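Local structure of salt-tolerant glutaminase (3AGD) at residues V87-S92 / V234-S239; E94-L99 / I113-L118; L99-E102 / R107-N110; R166-A171 / D182-I187. The protein probably catalyses the hydrolysis of L-glutamine to L-glutamate and ammonium, as a salt-tolerant member of the glutaminase family. All coordinates share one frame; numbering follows the deposited sequence.

Contact 1: residues V87-S92 / V234-S239; sequences VGLNPS and VSVMTS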
loop_
_atom_site.group_PDB
_atom_site.type_symbol
_atom_site.label_atom_id
_atom_site.label_comp_id
_atom_site.label_asym_id
_atom_site.label_seq_id
_atom_site.Cartn_x
_atom_site.Cartn_y
_atom_site.Cartn_z
ATOM N N VAL A 87 -9.187 -19.019 12.341
ATOM C CA VAL A 87 -9.658 -17.993 11.419
ATOM C C VAL A 87 -8.750 -17.939 10.193
ATOM O O VAL A 87 -7.545 -17.705 10.310
ATOM C CB VAL A 87 -9.678 -16.605 12.119
ATOM C CG1 VAL A 87 -10.187 -15.534 11.165
ATOM C CG2 VAL A 87 -10.553 -16.665 13.367
ATOM N N GLY A 88 -9.333 -18.159 9.020
ATOM C CA GLY A 88 -8.555 -18.144 7.793
ATOM C C GLY A 88 -8.288 -16.757 7.238
ATOM O O GLY A 88 -8.686 -15.749 7.824
ATOM N N LEU A 89 -7.610 -16.711 6.095
ATOM C CA LEU A 89 -7.277 -15.449 5.436
ATOM C C LEU A 89 -7.862 -15.462 4.035
ATOM O O LEU A 89 -7.540 -14.609 3.205
ATOM C CB LEU A 89 -5.761 -15.293 5.334
ATOM C CG LEU A 89 -4.968 -15.321 6.638
ATOM C CD1 LEU A 89 -3.472 -15.341 6.334
ATOM C CD2 LEU A 89 -5.339 -14.106 7.469
ATOM N N ASN A 90 -8.711 -16.449 3.771
ATOM C CA ASN A 90 -9.327 -16.591 2.465
ATOM C C ASN A 90 -10.400 -15.539 2.230
ATOM O O ASN A 90 -11.380 -15.463 2.965
ATOM C CB ASN A 90 -9.943 -17.985 2.325
ATOM C CG ASN A 90 -10.521 -18.230 0.947
ATOM O OD1 ASN A 90 -11.701 -18.557 0.803
ATOM N ND2 ASN A 90 -9.692 -18.074 -0.077
ATOM N N PRO A 91 -10.223 -14.701 1.201
ATOM C CA PRO A 91 -11.235 -13.676 0.931
ATOM C C PRO A 91 -12.582 -14.310 0.577
ATOM O O PRO A 91 -12.646 -15.307 -0.151
ATOM C CB PRO A 91 -10.618 -12.869 -0.213
ATOM C CG PRO A 91 -9.663 -13.826 -0.854
ATOM C CD PRO A 91 -9.064 -14.555 0.306
ATOM N N SER A 92 -13.659 -13.737 1.101
ATOM C CA SER A 92 -14.984 -14.284 0.858
ATOM C C SER A 92 -16.113 -13.314 1.203
ATOM O O SER A 92 -15.918 -12.352 1.950
ATOM C CB SER A 92 -15.143 -15.574 1.676
ATOM O OG SER A 92 -16.474 -16.058 1.656
ATOM N N VAL A 234 -5.365 -4.644 8.480
ATOM C CA VAL A 234 -5.661 -3.858 7.298
ATOM C C VAL A 234 -5.609 -4.729 6.041
ATOM O O VAL A 234 -6.344 -4.475 5.092
ATOM C CB VAL A 234 -4.711 -2.658 7.185
ATOM C CG1 VAL A 234 -5.099 -1.799 5.992
ATOM C CG2 VAL A 234 -4.780 -1.833 8.478
ATOM N N SER A 235 -4.762 -5.758 6.037
ATOM C CA SER A 235 -4.687 -6.656 4.881
ATOM C C SER A 235 -6.021 -7.380 4.720
ATOM O O SER A 235 -6.578 -7.446 3.627
ATOM C CB SER A 235 -3.569 -7.700 5.050
ATOM O OG SER A 235 -2.280 -7.127 4.898
ATOM N N VAL A 236 -6.536 -7.912 5.824
ATOM C CA VAL A 236 -7.807 -8.635 5.809
ATOM C C VAL A 236 -8.981 -7.728 5.422
ATOM O O VAL A 236 -9.922 -8.169 4.756
ATOM C CB VAL A 236 -8.055 -9.291 7.182
ATOM C CG1 VAL A 236 -9.448 -9.904 7.244
ATOM C CG2 VAL A 236 -7.000 -10.361 7.419
ATOM N N MET A 237 -8.921 -6.464 5.837
ATOM C CA MET A 237 -9.960 -5.493 5.495
ATOM C C MET A 237 -9.921 -5.273 3.982
ATOM O O MET A 237 -10.951 -5.223 3.311
ATOM C CB MET A 237 -9.701 -4.153 6.202
ATOM C CG MET A 237 -10.115 -4.090 7.664
ATOM S SD MET A 237 -9.572 -2.536 8.445
ATOM C CE MET A 237 -10.655 -1.351 7.645
ATOM N N THR A 238 -8.713 -5.142 3.455
ATOM C CA THR A 238 -8.515 -4.918 2.033
ATOM C C THR A 238 -9.124 -6.046 1.205
ATOM O O THR A 238 -9.926 -5.803 0.305
ATOM C CB THR A 238 -7.008 -4.804 1.709
ATOM O OG1 THR A 238 -6.439 -3.731 2.469
ATOM C CG2 THR A 238 -6.791 -4.530 0.224
ATOM N N SER A 239 -8.758 -7.282 1.527
ATOM C CA SER A 239 -9.247 -8.446 0.791
ATOM C C SER A 239 -10.741 -8.754 0.884
ATOM O O SER A 239 -11.347 -9.160 -0.109
ATOM C CB SER A 239 -8.465 -9.694 1.214
ATOM O OG SER A 239 -7.092 -9.558 0.900
#

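Contact 2: residues E94-L99 / I113-L118; sequences EAFNEL and INAGAL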
loop_
_atom_site.group_PDB
_atom_site.type_symbol
_atom_site.label_atom_id
_atom_site.label_comp_id
_atom_site.label_asym_id
_atom_site.label_seq_id
_atom_site.Cartn_x
_atom_site.Cartn_y
_atom_site.Cartn_z
ATOM N N GLU A 94 -20.277 -12.778 2.547
ATOM C CA GLU A 94 -21.007 -13.270 3.716
ATOM C C GLU A 94 -21.730 -14.607 3.518
ATOM O O GLU A 94 -21.929 -15.350 4.479
ATOM C CB GLU A 94 -21.988 -12.191 4.191
ATOM C CG GLU A 94 -22.722 -12.501 5.494
ATOM C CD GLU A 94 -21.791 -12.925 6.619
ATOM O OE1 GLU A 94 -20.741 -12.278 6.813
ATOM O OE2 GLU A 94 -22.119 -13.902 7.320
ATOM N N ALA A 95 -22.110 -14.920 2.281
ATOM C CA ALA A 95 -22.803 -16.179 1.985
ATOM C C ALA A 95 -22.013 -17.346 2.576
ATOM O O ALA A 95 -20.818 -17.489 2.308
ATOM C CB ALA A 95 -22.947 -16.357 0.471
ATOM N N PHE A 96 -22.677 -18.180 3.374
ATOM C CA PHE A 96 -21.996 -19.303 4.009
ATOM C C PHE A 96 -22.114 -20.635 3.286
ATOM O O PHE A 96 -23.208 -21.071 2.935
ATOM C CB PHE A 96 -22.490 -19.500 5.445
ATOM C CG PHE A 96 -21.753 -20.586 6.189
ATOM C CD1 PHE A 96 -20.434 -20.397 6.591
ATOM C CD2 PHE A 96 -22.362 -21.809 6.449
ATOM C CE1 PHE A 96 -19.727 -21.413 7.242
ATOM C CE2 PHE A 96 -21.667 -22.836 7.100
ATOM C CZ PHE A 96 -20.346 -22.637 7.495
ATOM N N ASN A 97 -20.971 -21.279 3.082
ATOM C CA ASN A 97 -20.922 -22.585 2.443
ATOM C C ASN A 97 -20.163 -23.491 3.406
ATOM O O ASN A 97 -19.016 -23.206 3.758
ATOM C CB ASN A 97 -20.179 -22.516 1.109
ATOM C CG ASN A 97 -20.264 -23.819 0.333
ATOM O OD1 ASN A 97 -20.080 -24.899 0.893
ATOM N ND2 ASN A 97 -20.540 -23.723 -0.962
ATOM N N GLU A 98 -20.808 -24.572 3.836
ATOM C CA GLU A 98 -20.212 -25.523 4.773
ATOM C C GLU A 98 -18.847 -26.039 4.313
ATOM O O GLU A 98 -17.986 -26.351 5.132
ATOM C CB GLU A 98 -21.158 -26.712 4.982
ATOM C CG GLU A 98 -20.729 -27.661 6.088
ATOM C CD GLU A 98 -21.665 -28.846 6.240
ATOM O OE1 GLU A 98 -22.800 -28.780 5.731
ATOM O OE2 GLU A 98 -21.269 -29.841 6.878
ATOM N N LEU A 99 -18.662 -26.132 3.001
ATOM C CA LEU A 99 -17.412 -26.616 2.422
ATOM C C LEU A 99 -16.181 -25.878 2.945
ATOM O O LEU A 99 -15.115 -26.465 3.083
ATOM C CB LEU A 99 -17.459 -26.488 0.897
ATOM C CG LEU A 99 -18.507 -27.324 0.156
ATOM C CD1 LEU A 99 -18.507 -26.951 -1.322
ATOM C CD2 LEU A 99 -18.204 -28.807 0.330
ATOM N N ILE A 113 -16.137 -11.743 7.802
ATOM C CA ILE A 113 -17.455 -12.348 7.667
ATOM C C ILE A 113 -17.913 -12.800 9.051
ATOM O O ILE A 113 -17.090 -13.107 9.919
ATOM C CB ILE A 113 -17.433 -13.571 6.718
ATOM C CG1 ILE A 113 -16.518 -14.660 7.282
ATOM C CG2 ILE A 113 -16.950 -13.147 5.336
ATOM C CD1 ILE A 113 -16.523 -15.950 6.481
ATOM N N ASN A 114 -19.224 -12.842 9.251
ATOM C CA ASN A 114 -19.796 -13.232 10.532
ATOM C C ASN A 114 -19.169 -14.480 11.140
ATOM O O ASN A 114 -18.685 -14.444 12.266
ATOM C CB ASN A 114 -21.307 -13.417 10.384
ATOM C CG ASN A 114 -22.032 -12.099 10.202
ATOM O OD1 ASN A 114 -21.430 -11.098 9.802
ATOM N ND2 ASN A 114 -23.330 -12.089 10.487
ATOM N N ALA A 115 -19.171 -15.577 10.390
ATOM C CA ALA A 115 -18.606 -16.837 10.873
ATOM C C ALA A 115 -17.194 -16.651 11.429
ATOM O O ALA A 115 -16.852 -17.196 12.478
ATOM C CB ALA A 115 -18.597 -17.868 9.747
ATOM N N GLY A 116 -16.371 -15.885 10.725
ATOM C CA GLY A 116 -15.021 -15.653 11.208
ATOM C C GLY A 116 -15.026 -14.701 12.395
ATOM O O GLY A 116 -14.165 -14.784 13.275
ATOM N N ALA A 117 -15.997 -13.790 12.417
ATOM C CA ALA A 117 -16.110 -12.817 13.500
ATOM C C ALA A 117 -16.530 -13.502 14.799
ATOM O O ALA A 117 -16.141 -13.076 15.888
ATOM C CB ALA A 117 -17.115 -11.725 13.122
ATOM N N LEU A 118 -17.324 -14.563 14.675
ATOM C CA LEU A 118 -17.772 -15.324 15.833
ATOM C C LEU A 118 -16.570 -16.100 16.363
ATOM O O LEU A 118 -16.380 -16.220 17.574
ATOM C CB LEU A 118 -18.898 -16.292 15.437
ATOM C CG LEU A 118 -20.244 -15.659 15.052
ATOM C CD1 LEU A 118 -21.112 -16.681 14.336
ATOM C CD2 LEU A 118 -20.953 -15.133 16.302
HETATM O O HOH W 1 -20.398 -15.768 7.684
#

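Contact 3: residues L99-E102 / R107-N110; sequences LSLE and RPDN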
loop_
_atom_site.group_PDB
_atom_site.type_symbol
_atom_site.label_atom_id
_atom_site.label_comp_id
_atom_site.label_asym_id
_atom_site.label_seq_id
_atom_site.Cartn_x
_atom_site.Cartn_y
_atom_site.Cartn_z
ATOM N N LEU A 99 -18.662 -26.132 3.001
ATOM C CA LEU A 99 -17.412 -26.616 2.422
ATOM C C LEU A 99 -16.181 -25.878 2.945
ATOM O O LEU A 99 -15.115 -26.465 3.083
ATOM C CB LEU A 99 -17.459 -26.488 0.897
ATOM C CG LEU A 99 -18.507 -27.324 0.156
ATOM C CD1 LEU A 99 -18.507 -26.951 -1.322
ATOM C CD2 LEU A 99 -18.204 -28.807 0.330
ATOM N N SER A 100 -16.332 -24.591 3.235
ATOM C CA SER A 100 -15.221 -23.782 3.729
ATOM C C SER A 100 -14.607 -24.348 5.005
ATOM O O SER A 100 -13.411 -24.180 5.252
ATOM C CB SER A 100 -15.687 -22.342 3.977
ATOM O OG SER A 100 -16.618 -22.272 5.048
ATOM N N LEU A 101 -15.425 -25.026 5.806
ATOM C CA LEU A 101 -14.966 -25.613 7.066
ATOM C C LEU A 101 -14.504 -27.055 6.896
ATOM O O LEU A 101 -13.757 -27.577 7.724
ATOM C CB LEU A 101 -16.090 -25.591 8.102
ATOM C CG LEU A 101 -16.770 -24.255 8.381
ATOM C CD1 LEU A 101 -17.907 -24.473 9.364
ATOM C CD2 LEU A 101 -15.750 -23.256 8.920
ATOM N N GLU A 102 -14.964 -27.699 5.828
ATOM C CA GLU A 102 -14.603 -29.086 5.565
ATOM C C GLU A 102 -13.165 -29.231 5.101
ATOM O O GLU A 102 -12.726 -30.332 4.782
ATOM C CB GLU A 102 -15.540 -29.698 4.522
ATOM C CG GLU A 102 -17.003 -29.733 4.944
ATOM C CD GLU A 102 -17.864 -30.540 3.990
ATOM O OE1 GLU A 102 -17.856 -30.238 2.779
ATOM O OE2 GLU A 102 -18.551 -31.476 4.454
ATOM N N ARG A 107 -11.833 -24.002 9.479
ATOM C CA ARG A 107 -11.941 -22.632 9.956
ATOM C C ARG A 107 -12.692 -21.773 8.946
ATOM O O ARG A 107 -12.582 -21.990 7.736
ATOM C CB ARG A 107 -10.541 -22.056 10.177
ATOM C CG ARG A 107 -9.751 -21.895 8.880
ATOM C CD ARG A 107 -8.261 -21.704 9.118
ATOM N NE ARG A 107 -7.542 -21.662 7.849
ATOM C CZ ARG A 107 -6.222 -21.767 7.727
ATOM N NH1 ARG A 107 -5.461 -21.920 8.804
ATOM N NH2 ARG A 107 -5.665 -21.724 6.522
ATOM N N PRO A 108 -13.487 -20.801 9.431
ATOM C CA PRO A 108 -14.230 -19.928 8.518
ATOM C C PRO A 108 -13.206 -19.174 7.661
ATOM O O PRO A 108 -12.048 -19.038 8.058
ATOM C CB PRO A 108 -15.013 -19.017 9.467
ATOM C CG PRO A 108 -14.164 -18.987 10.705
ATOM C CD PRO A 108 -13.730 -20.426 10.835
ATOM N N ASP A 109 -13.629 -18.680 6.500
ATOM C CA ASP A 109 -12.718 -17.991 5.588
ATOM C C ASP A 109 -11.910 -16.799 6.105
ATOM O O ASP A 109 -10.711 -16.707 5.830
ATOM C CB ASP A 109 -13.461 -17.597 4.310
ATOM C CG ASP A 109 -13.709 -18.789 3.394
ATOM O OD1 ASP A 109 -13.046 -19.832 3.588
ATOM O OD2 ASP A 109 -14.551 -18.683 2.478
ATOM N N ASN A 110 -12.537 -15.876 6.827
ATOM C CA ASN A 110 -11.788 -14.731 7.343
ATOM C C ASN A 110 -12.530 -13.992 8.452
ATOM O O ASN A 110 -13.702 -14.256 8.706
ATOM C CB ASN A 110 -11.437 -13.755 6.212
ATOM C CG ASN A 110 -12.664 -13.185 5.537
ATOM O OD1 ASN A 110 -13.042 -13.607 4.445
ATOM N ND2 ASN A 110 -13.304 -12.227 6.193
HETATM O O HOH W 2 -16.174 -19.569 5.851
HETATM O O HOH W 3 -11.378 -24.931 6.731
#

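Contact 4: residues R166-A171 / D182-I187; sequences RNLSLA and DSAEEI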
loop_
_atom_site.group_PDB
_atom_site.type_symbol
_atom_site.label_atom_id
_atom_site.label_comp_id
_atom_site.label_asym_id
_atom_site.label_seq_id
_atom_site.Cartn_x
_atom_site.Cartn_y
_atom_site.Cartn_z
ATOM N N ARG A 166 -29.807 -16.687 12.089
ATOM C CA ARG A 166 -28.729 -16.917 11.135
ATOM C C ARG A 166 -27.372 -17.007 11.825
ATOM O O ARG A 166 -26.598 -17.928 11.554
ATOM C CB ARG A 166 -28.690 -15.834 10.044
ATOM C CG ARG A 166 -27.532 -16.044 9.056
ATOM C CD ARG A 166 -27.676 -15.259 7.757
ATOM N NE ARG A 166 -26.566 -15.539 6.844
ATOM C CZ ARG A 166 -25.317 -15.102 7.008
ATOM N NH1 ARG A 166 -25.000 -14.343 8.052
ATOM N NH2 ARG A 166 -24.371 -15.444 6.140
ATOM N N ASN A 167 -27.070 -16.067 12.716
ATOM C CA ASN A 167 -25.781 -16.119 13.406
ATOM C C ASN A 167 -25.688 -17.322 14.343
ATOM O O ASN A 167 -24.603 -17.880 14.544
ATOM C CB ASN A 167 -25.512 -14.820 14.175
ATOM C CG ASN A 167 -25.021 -13.706 13.269
ATOM O OD1 ASN A 167 -24.256 -13.949 12.334
ATOM N ND2 ASN A 167 -25.445 -12.482 13.546
ATOM N N LEU A 168 -26.824 -17.711 14.921
ATOM C CA LEU A 168 -26.874 -18.877 15.801
ATOM C C LEU A 168 -26.596 -20.110 14.934
ATOM O O LEU A 168 -25.956 -21.064 15.369
ATOM C CB LEU A 168 -28.254 -18.986 16.456
ATOM C CG LEU A 168 -28.531 -18.013 17.610
ATOM C CD1 LEU A 168 -30.038 -17.932 17.911
ATOM C CD2 LEU A 168 -27.757 -18.473 18.828
ATOM N N SER A 169 -27.072 -20.076 13.694
ATOM C CA SER A 169 -26.841 -21.176 12.766
ATOM C C SER A 169 -25.344 -21.299 12.505
ATOM O O SER A 169 -24.779 -22.390 12.572
ATOM C CB SER A 169 -27.558 -20.921 11.446
ATOM O OG SER A 169 -27.126 -21.851 10.472
ATOM N N LEU A 170 -24.704 -20.173 12.206
ATOM C CA LEU A 170 -23.271 -20.171 11.947
ATOM C C LEU A 170 -22.524 -20.669 13.184
ATOM O O LEU A 170 -21.631 -21.510 13.085
ATOM C CB LEU A 170 -22.801 -18.764 11.574
ATOM C CG LEU A 170 -23.436 -18.145 10.315
ATOM C CD1 LEU A 170 -22.885 -16.739 10.099
ATOM C CD2 LEU A 170 -23.146 -19.025 9.094
ATOM N N ALA A 171 -22.905 -20.159 14.350
ATOM C CA ALA A 171 -22.268 -20.566 15.595
ATOM C C ALA A 171 -22.376 -22.074 15.815
ATOM O O ALA A 171 -21.395 -22.724 16.183
ATOM C CB ALA A 171 -22.886 -19.816 16.772
ATOM N N ASP A 182 -17.495 -22.920 23.388
ATOM C CA ASP A 182 -18.639 -22.573 24.220
ATOM C C ASP A 182 -19.934 -22.636 23.415
ATOM O O ASP A 182 -19.907 -22.857 22.207
ATOM C CB ASP A 182 -18.423 -21.196 24.837
ATOM C CG ASP A 182 -17.203 -21.167 25.743
ATOM O OD1 ASP A 182 -16.261 -20.392 25.474
ATOM O OD2 ASP A 182 -17.181 -21.941 26.724
ATOM N N SER A 183 -21.070 -22.453 24.079
ATOM C CA SER A 183 -22.352 -22.547 23.388
ATOM C C SER A 183 -22.538 -21.508 22.297
ATOM O O SER A 183 -21.951 -20.425 22.340
ATOM C CB SER A 183 -23.512 -22.442 24.379
ATOM O OG SER A 183 -23.616 -21.129 24.896
ATOM N N ALA A 184 -23.366 -21.858 21.318
ATOM C CA ALA A 184 -23.666 -20.977 20.200
ATOM C C ALA A 184 -24.289 -19.695 20.743
ATOM O O ALA A 184 -23.973 -18.590 20.296
ATOM C CB ALA A 184 -24.634 -21.670 19.244
ATOM N N GLU A 185 -25.172 -19.858 21.723
ATOM C CA GLU A 185 -25.856 -18.736 22.344
ATOM C C GLU A 185 -24.894 -17.743 23.008
ATOM O O GLU A 185 -25.072 -16.528 22.896
ATOM C CB GLU A 185 -26.863 -19.260 23.373
ATOM C CG GLU A 185 -27.636 -18.175 24.095
ATOM C CD GLU A 185 -28.593 -17.429 23.185
ATOM O OE1 GLU A 185 -29.206 -16.443 23.649
ATOM O OE2 GLU A 185 -28.735 -17.833 22.009
ATOM N N GLU A 186 -23.878 -18.262 23.692
ATOM C CA GLU A 186 -22.897 -17.426 24.387
ATOM C C GLU A 186 -21.995 -16.645 23.431
ATOM O O GLU A 186 -21.651 -15.490 23.686
ATOM C CB GLU A 186 -22.024 -18.287 25.305
ATOM C CG GLU A 186 -21.005 -17.505 26.125
ATOM C CD GLU A 186 -20.089 -18.408 26.942
ATOM O OE1 GLU A 186 -20.595 -19.388 27.528
ATOM O OE2 GLU A 186 -18.870 -18.132 27.006
ATOM N N ILE A 187 -21.600 -17.280 22.336
ATOM C CA ILE A 187 -20.737 -16.615 21.372
ATOM C C ILE A 187 -21.517 -15.594 20.555
ATOM O O ILE A 187 -21.017 -14.515 20.263
ATOM C CB ILE A 187 -20.057 -17.641 20.447
ATOM C CG1 ILE A 187 -19.161 -18.557 21.288
ATOM C CG2 ILE A 187 -19.230 -16.931 19.392
ATOM C CD1 ILE A 187 -18.113 -17.799 22.116
#

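Contact 1: residues V87-S92 / V234-S239
Leu89 and Pro91, two residues apart in the loop between helices 80-84 and 114-123, meet Val236 and Ser239, which lie nearly one turn apart on helix 227-240. The first meeting is purely apolar. Methyl CD2 of Leu89 reaches methyl CG2 of Val236 at 4.1 Å, and the two side chains cross at about a right angle. With CG anti to its own carbonyl carbon (chi1 -58°), the leucine sends its end closer to the helix than its CB direction alone would suggest. Tyr71 of helix 67-78 touches both residues, so branched aliphatics suit this junction of three elements.

At Pro91 the contact is van der Waals packing on the backbone oxygen and the CB of Ser239: Pro91 CB lies 3.8 Å from Ser239 O and 4.1 Å from Ser239 CB. The proline ring offers a compact apolar surface, and Ser239, whose CB points toward the loop, is small enough to let it come close.

Polar contact lies just beyond the segment, where Ser240 OG bonds Ser92 N. Gln248 and Leu250 of the second subunit pack on Leu89 and Ser239. Pro91 also lies about 4 Å, side chain to side chain, from Tyr243, a predicted substrate-binding residue, which is consistent with a place for this loop-on-helix junction near the edge of the glutaminase active site.

Contact 2: residues E94-L99 / I113-L118
Glu94 reaches the start of helix 114-123, where its OE1 accepts the backbone N-H of Asn114 at 2.9 Å. The bond is nearly straight (168°) and uses the syn lone pair of the oxygen. The other oxygen, OE2, lies 3.2 Å from Asn114 CB and takes a hydrogen bond from a water, which in turn accepts from Ala115 N at 3.0 Å. One carboxylate thus serves two successive N-H groups at the open end of the helix, one directly and one through water. Glutamate has the length for this: CG stands anti to the backbone N (chi1 -174°), and a bend at chi2 turns the carboxylate onto the helix.

The N-terminus of the helix, with apolar Ile113 at the N-cap position, is thus met by a carboxylate from the preceding loop. The helix end would be expected to stabilise the negative charge. Beside it, Phe96 CD1 packs at 4.4 Å on Ala115 CB, a methyl small enough to admit the ring.

Farther out, Arg166 forms a salt bridge with Glu94 OE2. The amide of Asn114, its plane 50° from the carboxylate, is held by Lys67 NZ at OD1 and by Asn167 OD1 at ND2; Asn114 and Asn167 both bind L-glutamate in this enzyme. Leu170 of helix 165-176 touches Phe96 and Asn114, and Asn97 OD1 accepts Leu99 N in an Asx turn.

Contact 3: residues L99-E102 / R107-N110
Leu101 lays its CD2 methyl over the face of the peptide joining Arg107 to Pro108, 3.4 Å from both Arg107 C and Pro108 N. The two segments belong to the long loop between helices 80-84 and 114-123, which doubles back here on an irregular turn; residues 99-101 have helical backbone angles without regular helical bonding. With CG anti to its carbonyl carbon (chi1 -53°) and an extended chi2, Leu101 brings its end nearer to the returning part of the loop than its CB direction would. CD2 also meets Pro108 CD at 4.0 Å. Met173 and Leu174 of helix 165-176, and Phe96, also touch the leucine.

Ser100 packs its CB against Asp109 OD1 at 3.7 Å. Its OG sits between its own backbone N and carbonyl carbon (chi1 67°), bonded to Asn97 O and accepting a hydrogen from a water that takes the N-H of Asp109. Serine is short enough for its hydroxyl to hold both Asn97 O and this bridging water; no direct hydrogen bond joins the two segments. The carbonyls of Ser100 and Arg107 stand close as two acceptors, and a second water mediates nearby: it donates to Ser100 O at 2.6 Å and accepts from Arg107 N at 2.9 Å.

Contact 4: residues R166-A171 / D182-I187
Ala171 and Ala184 press their methyls together where helices 165-176 and 184-195, two successive helices joined by a short loop, meet. Following the second segment, Asp182 comes before the helix and is held elsewhere, its OD1 bonded to Gln122 NE2 of helix 114-123. Ser183 is the N-cap: with OG between its own N and carbonyl carbon (chi1 70°), the hydroxyl accepts Glu186 N at 3.1 Å. Serine suits the place because its short side chain can meet an N-H that the first turn leaves without a helical acceptor.

Ala184 follows, its CB 3.6 Å from Ala171 CB. The CA atoms are 4.8 Å apart, a spacing that two alanines permit. Leu168, one turn earlier on helix 165-176, adds CD2 at 4.1 Å from Ala184 O; Val188 touches both Leu168 and Ala171. Next to Leu168, Asn167, which binds L-glutamate, contacts Tyr191 farther along the second helix, linking this pair to the active site.

Glu185 starts away from the first helix, but a bend at chi2 (68°) brings its carboxylate back beside the leucine, so that OE2 lies 3.4 Å from Leu168 CD2. The residue is exposed, which suits a charged group set against a methyl. Ile187 points its CB toward the first helix, but its end leads away, touching Leu180 and Gln122, and its N bonds Ser183 O at 3.2 Å.

Overall arrangement
Contacts 1, 3 and 4 are partly buried, whereas contact 2 lies at the surface; all four fall on one side of the chain's centre. Contacts 1, 2 and 3 share the long loop before helix 114-123, and contacts 2 and 3, with centres 7 Å apart, meet through Phe96 on Leu101 and Pro108 on Gly116. Gly88 N of contact 1 bonds Pro108 O of contact 3 at 3.0 Å. Contact 4 joins contact 2 through polar side chains of 166-171, but touches neither contact 1 nor contact 3. Their chemistry diverges accordingly: a carboxylate bound to a helix N-terminus in contact 2, two water bridges between loop segments, with no direct hydrogen bond, in contact 3, and mainly van der Waals packing against helices in contacts 1 and 4.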